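Local structure of adenine Deaminase (Enterococcus faecalis, 2ICS) at residues E291-V295 against V296-W300; W300-I303 against I304-T308. The protein binds two zinc ions per subunit and adenine in its active-site pocket, and deacetylates acetyl-(R)-mandelate with very low efficiency in vitro. One frame throughout, in Å; residues are numbered along the deposited sequence.

Contact 1: E291-V295 against V296-W300; sequences EKLRV and VGYDW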
loop_
_atom_site.group_PDB
_atom_site.type_symbol
_atom_site.label_atom_id
_atom_site.label_comp_id
_atom_site.label_asym_id
_atom_site.label_seq_id
_atom_site.Cartn_x
_atom_site.Cartn_y
_atom_site.Cartn_z
ATOM N N GLU A 291 0.107 -4.031 13.013
ATOM C CA GLU A 291 0.039 -4.757 14.274
ATOM C C GLU A 291 -0.500 -6.167 14.040
ATOM O O GLU A 291 -0.234 -7.078 14.823
ATOM C CB GLU A 291 -0.857 -4.016 15.272
ATOM C CG GLU A 291 -0.406 -2.592 15.556
ATOM C CD GLU A 291 -1.442 -1.796 16.316
ATOM O OE1 GLU A 291 -2.644 -2.100 16.166
ATOM O OE2 GLU A 291 -1.057 -0.859 17.049
ATOM N N LYS A 292 -1.262 -6.348 12.963
ATOM C CA LYS A 292 -1.800 -7.672 12.658
ATOM C C LYS A 292 -0.693 -8.598 12.161
ATOM O O LYS A 292 -0.645 -9.770 12.521
ATOM C CB LYS A 292 -2.926 -7.572 11.628
ATOM C CG LYS A 292 -4.193 -6.931 12.191
ATOM C CD LYS A 292 -5.311 -6.833 11.157
ATOM C CE LYS A 292 -6.532 -6.146 11.764
ATOM N NZ LYS A 292 -7.575 -5.816 10.759
ATOM N N LEU A 293 0.209 -8.082 11.334
ATOM C CA LEU A 293 1.302 -8.924 10.862
ATOM C C LEU A 293 2.327 -9.110 11.969
ATOM O O LEU A 293 3.131 -10.040 11.937
ATOM C CB LEU A 293 1.935 -8.317 9.617
ATOM C CG LEU A 293 0.942 -8.639 8.496
ATOM C CD1 LEU A 293 0.644 -7.415 7.671
ATOM C CD2 LEU A 293 1.489 -9.788 7.667
ATOM N N ARG A 294 2.287 -8.228 12.960
ATOM C CA ARG A 294 3.199 -8.340 14.084
ATOM C C ARG A 294 2.726 -9.524 14.911
ATOM O O ARG A 294 3.524 -10.367 15.312
ATOM C CB ARG A 294 3.178 -7.065 14.931
ATOM C CG ARG A 294 3.933 -7.186 16.256
ATOM C CD ARG A 294 5.334 -7.731 16.052
ATOM N NE ARG A 294 6.068 -7.863 17.307
ATOM C CZ ARG A 294 6.951 -8.827 17.555
ATOM N NH1 ARG A 294 7.210 -9.752 16.635
ATOM N NH2 ARG A 294 7.581 -8.865 18.722
ATOM N N VAL A 295 1.418 -9.592 15.141
ATOM C CA VAL A 295 0.842 -10.676 15.927
ATOM C C VAL A 295 0.956 -11.995 15.163
ATOM O O VAL A 295 1.038 -13.064 15.767
ATOM C CB VAL A 295 -0.646 -10.392 16.276
ATOM C CG1 VAL A 295 -1.530 -10.610 15.058
ATOM C CG2 VAL A 295 -1.086 -11.279 17.424
ATOM N N VAL A 296 0.955 -11.916 13.834
ATOM C CA VAL A 296 1.096 -13.104 12.999
ATOM C C VAL A 296 2.490 -13.693 13.209
ATOM O O VAL A 296 2.664 -14.909 13.197
ATOM C CB VAL A 296 0.922 -12.771 11.488
ATOM C CG1 VAL A 296 1.467 -13.909 10.621
ATOM C CG2 VAL A 296 -0.539 -12.553 11.172
ATOM N N GLY A 297 3.483 -12.826 13.393
ATOM C CA GLY A 297 4.838 -13.309 13.600
ATOM C C GLY A 297 5.963 -12.470 13.014
ATOM O O GLY A 297 7.126 -12.691 13.354
ATOM N N TYR A 298 5.645 -11.523 12.132
ATOM C CA TYR A 298 6.682 -10.668 11.542
ATOM C C TYR A 298 7.307 -9.812 12.651
ATOM O O TYR A 298 6.664 -9.566 13.671
ATOM C CB TYR A 298 6.075 -9.725 10.494
ATOM C CG TYR A 298 5.501 -10.377 9.250
ATOM C CD1 TYR A 298 5.078 -11.708 9.252
ATOM C CD2 TYR A 298 5.305 -9.631 8.084
ATOM C CE1 TYR A 298 4.469 -12.274 8.130
ATOM C CE2 TYR A 298 4.693 -10.188 6.957
ATOM C CZ TYR A 298 4.277 -11.505 6.991
ATOM O OH TYR A 298 3.649 -12.047 5.898
ATOM N N ASP A 299 8.551 -9.371 12.471
ATOM C CA ASP A 299 9.179 -8.502 13.473
ATOM C C ASP A 299 9.053 -7.055 12.990
ATOM O O ASP A 299 8.911 -6.808 11.795
ATOM C CB ASP A 299 10.658 -8.867 13.714
ATOM C CG ASP A 299 11.531 -8.711 12.470
ATOM O OD1 ASP A 299 11.420 -7.691 11.753
ATOM O OD2 ASP A 299 12.357 -9.613 12.220
ATOM N N TRP A 300 9.103 -6.101 13.913
ATOM C CA TRP A 300 8.946 -4.697 13.547
ATOM C C TRP A 300 9.850 -4.173 12.436
ATOM O O TRP A 300 9.393 -3.422 11.567
ATOM C CB TRP A 300 9.061 -3.812 14.794
ATOM C CG TRP A 300 7.849 -3.929 15.683
ATOM C CD1 TRP A 300 7.804 -4.431 16.952
ATOM C CD2 TRP A 300 6.496 -3.585 15.340
ATOM N NE1 TRP A 300 6.506 -4.427 17.419
ATOM C CE2 TRP A 300 5.685 -3.913 16.450
ATOM C CE3 TRP A 300 5.892 -3.034 14.200
ATOM C CZ2 TRP A 300 4.299 -3.709 16.456
ATOM C CZ3 TRP A 300 4.505 -2.831 14.205
ATOM C CH2 TRP A 300 3.729 -3.171 15.328
#

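Contact 2: W300-I303 against I304-T308; sequences WPEI and IEKVT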
loop_
_atom_site.group_PDB
_atom_site.type_symbol
_atom_site.label_atom_id
_atom_site.label_comp_id
_atom_site.label_asym_id
_atom_site.label_seq_id
_atom_site.Cartn_x
_atom_site.Cartn_y
_atom_site.Cartn_z
ATOM N N TRP A 300 9.103 -6.101 13.913
ATOM C CA TRP A 300 8.946 -4.697 13.547
ATOM C C TRP A 300 9.850 -4.173 12.436
ATOM O O TRP A 300 9.393 -3.422 11.567
ATOM C CB TRP A 300 9.061 -3.812 14.794
ATOM C CG TRP A 300 7.849 -3.929 15.683
ATOM C CD1 TRP A 300 7.804 -4.431 16.952
ATOM C CD2 TRP A 300 6.496 -3.585 15.340
ATOM N NE1 TRP A 300 6.506 -4.427 17.419
ATOM C CE2 TRP A 300 5.685 -3.913 16.450
ATOM C CE3 TRP A 300 5.892 -3.034 14.200
ATOM C CZ2 TRP A 300 4.299 -3.709 16.456
ATOM C CZ3 TRP A 300 4.505 -2.831 14.205
ATOM C CH2 TRP A 300 3.729 -3.171 15.328
ATOM N N PRO A 301 11.141 -4.544 12.443
ATOM C CA PRO A 301 12.027 -4.052 11.379
ATOM C C PRO A 301 11.537 -4.403 9.970
ATOM O O PRO A 301 11.518 -3.550 9.085
ATOM C CB PRO A 301 13.366 -4.712 11.708
ATOM C CG PRO A 301 13.326 -4.791 13.225
ATOM C CD PRO A 301 11.906 -5.251 13.489
ATOM N N GLU A 302 11.140 -5.651 9.746
ATOM C CA GLU A 302 10.672 -6.020 8.417
ATOM C C GLU A 302 9.307 -5.385 8.151
ATOM O O GLU A 302 9.002 -5.010 7.020
ATOM C CB GLU A 302 10.633 -7.550 8.251
ATOM C CG GLU A 302 9.670 -8.297 9.150
ATOM C CD GLU A 302 9.952 -9.794 9.173
ATOM O OE1 GLU A 302 10.452 -10.321 8.161
ATOM O OE2 GLU A 302 9.666 -10.450 10.194
ATOM N N ILE A 303 8.498 -5.242 9.198
ATOM C CA ILE A 303 7.191 -4.615 9.056
ATOM C C ILE A 303 7.380 -3.193 8.517
ATOM O O ILE A 303 6.734 -2.803 7.542
ATOM C CB ILE A 303 6.452 -4.576 10.402
ATOM C CG1 ILE A 303 6.050 -5.997 10.802
ATOM C CG2 ILE A 303 5.219 -3.674 10.313
ATOM C CD1 ILE A 303 5.412 -6.097 12.183
ATOM N N ILE A 304 8.283 -2.431 9.134
ATOM C CA ILE A 304 8.564 -1.059 8.700
ATOM C C ILE A 304 9.020 -1.030 7.244
ATOM O O ILE A 304 8.593 -0.175 6.455
ATOM C CB ILE A 304 9.670 -0.405 9.574
ATOM C CG1 ILE A 304 9.109 -0.055 10.952
ATOM C CG2 ILE A 304 10.216 0.844 8.900
ATOM C CD1 ILE A 304 7.937 0.913 10.920
ATOM N N GLU A 305 9.901 -1.963 6.893
ATOM C CA GLU A 305 10.407 -2.036 5.535
ATOM C C GLU A 305 9.269 -2.313 4.558
ATOM O O GLU A 305 9.289 -1.843 3.423
ATOM C CB GLU A 305 11.465 -3.136 5.427
ATOM C CG GLU A 305 12.030 -3.323 4.027
ATOM C CD GLU A 305 13.159 -4.329 3.989
ATOM O OE1 GLU A 305 14.188 -4.091 4.658
ATOM O OE2 GLU A 305 13.020 -5.359 3.291
ATOM N N LYS A 306 8.270 -3.063 5.011
ATOM C CA LYS A 306 7.138 -3.417 4.166
ATOM C C LYS A 306 6.089 -2.316 3.961
ATOM O O LYS A 306 5.152 -2.490 3.182
ATOM C CB LYS A 306 6.490 -4.702 4.698
ATOM C CG LYS A 306 7.420 -5.903 4.565
ATOM C CD LYS A 306 6.883 -7.144 5.245
ATOM C CE LYS A 306 7.961 -8.233 5.304
ATOM N NZ LYS A 306 8.498 -8.593 3.951
ATOM N N VAL A 307 6.243 -1.192 4.661
ATOM C CA VAL A 307 5.325 -0.063 4.491
ATOM C C VAL A 307 6.128 1.164 4.059
ATOM O O VAL A 307 5.635 2.287 4.123
ATOM C CB VAL A 307 4.536 0.282 5.789
ATOM C CG1 VAL A 307 3.618 -0.872 6.168
ATOM C CG2 VAL A 307 5.495 0.611 6.929
ATOM N N THR A 308 7.370 0.939 3.624
ATOM C CA THR A 308 8.227 2.035 3.167
ATOM C C THR A 308 9.033 1.678 1.922
ATOM O O THR A 308 8.640 2.007 0.803
ATOM C CB THR A 308 9.220 2.500 4.262
ATOM O OG1 THR A 308 9.970 1.378 4.748
ATOM C CG2 THR A 308 8.478 3.157 5.406
#

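Contact 1: E291-V295 against V296-W300
Leu293 lies alongside Tyr298 and sets its CD2 methyl over one face of the phenol ring, a CH-pi contact 3.6 Å from CD2 to the ring centroid. The methyl sits toward the rim, 3.3 Å from Tyr298 CE2. The hydroxyl, Tyr298 OH, is hydrogen-bonded to Ala266 N. A second CH-pi contact joins Arg294 and Trp300. With Arg294 CG anti to the backbone N (chi1 170°) and a bend at chi2 (51°), the two side chains cross at about a right angle, CD over one face of the indole, 4.0 Å from the centroid of its five-membered ring. Arg294 NH1 donates a hydrogen bond to Tyr298 O (3.0 Å, N-H...O 154°), the oxygen lying a little out of the guanidinium plane; Glu355 takes both Arg294 NE, as a salt bridge, and Trp300 NE1. Backbone bonds close the helix. Leu293 O accepts Tyr298 N at 2.9 Å and Gly297 N at 3.2 Å; Gly297 N bonds Arg294 O weakly at 3.1 Å. Gly297, with positive phi, turns the chain out of helix 286-296. The Tyr298 N to Leu293 O bond, the weaker inner one and the apolar contact of Leu293 with Tyr298 define a Schellman motif.

Contact 2: W300-I303 against I304-T308
Ile304 N donates a nearly straight hydrogen bond (168°) to Trp300 O at 2.9 Å, and Glu305 N follows with a longer one to Pro301 O at 3.2 Å. Lys306 N is shared: it bonds Glu302 O at 2.9 Å and, weakly, Ile303 O. Ile304 O in turn has two donors, Val307 N at 3.1 Å and Thr308 OG1 at 2.7 Å, which reach it from opposite faces of its carbonyl plane, while a type I turn runs from Glu305 to Thr308. Among the side chains, Lys306 CG lies beside its own N (chi1 -66°), which lays the aliphatic chain past Glu302 O and brings CE to 4.0 Å from Glu302 CB. The charged ends do not meet, Glu302 OE1 and Lys306 NZ being 5.0 Å apart: the carboxylate pairs with Lys265, the ammonium with Ala266 O. Glu302 OE2 also accepts Asp299 N, and Asp299 OD1 caps Glu302 N, the two halves of a capping box at the start of helix 300-305. Ile303 and Ile304 meet Met290 of helix 286-296, Ile304 and Val307 reach Trp56 of strand 51-61, and Ile304 also touches Phe334 of strand 331-344.

Contact 1 precedes contact 2 along one continuous chain, the two sharing Trp300, with centres 10 Å apart. The first closes helix 286-296; the second is the short helix 300-305 and the turn after it, so a bend of only a few residues joins the two helices. Ile303 ties them together: its CD1 is 3.7 Å from Arg294 CB and its CG1 3.7 Å from Tyr298 CB. Strand 331-344 touches both contacts, with strand 350-364 beside the first and strand 51-61 beside the second. The two helices and their short link thus pack against these strands, while the side chains of Lys292 and Val307 lie about 11 Å from those of the zinc ligands Asp272 and His60, respectively.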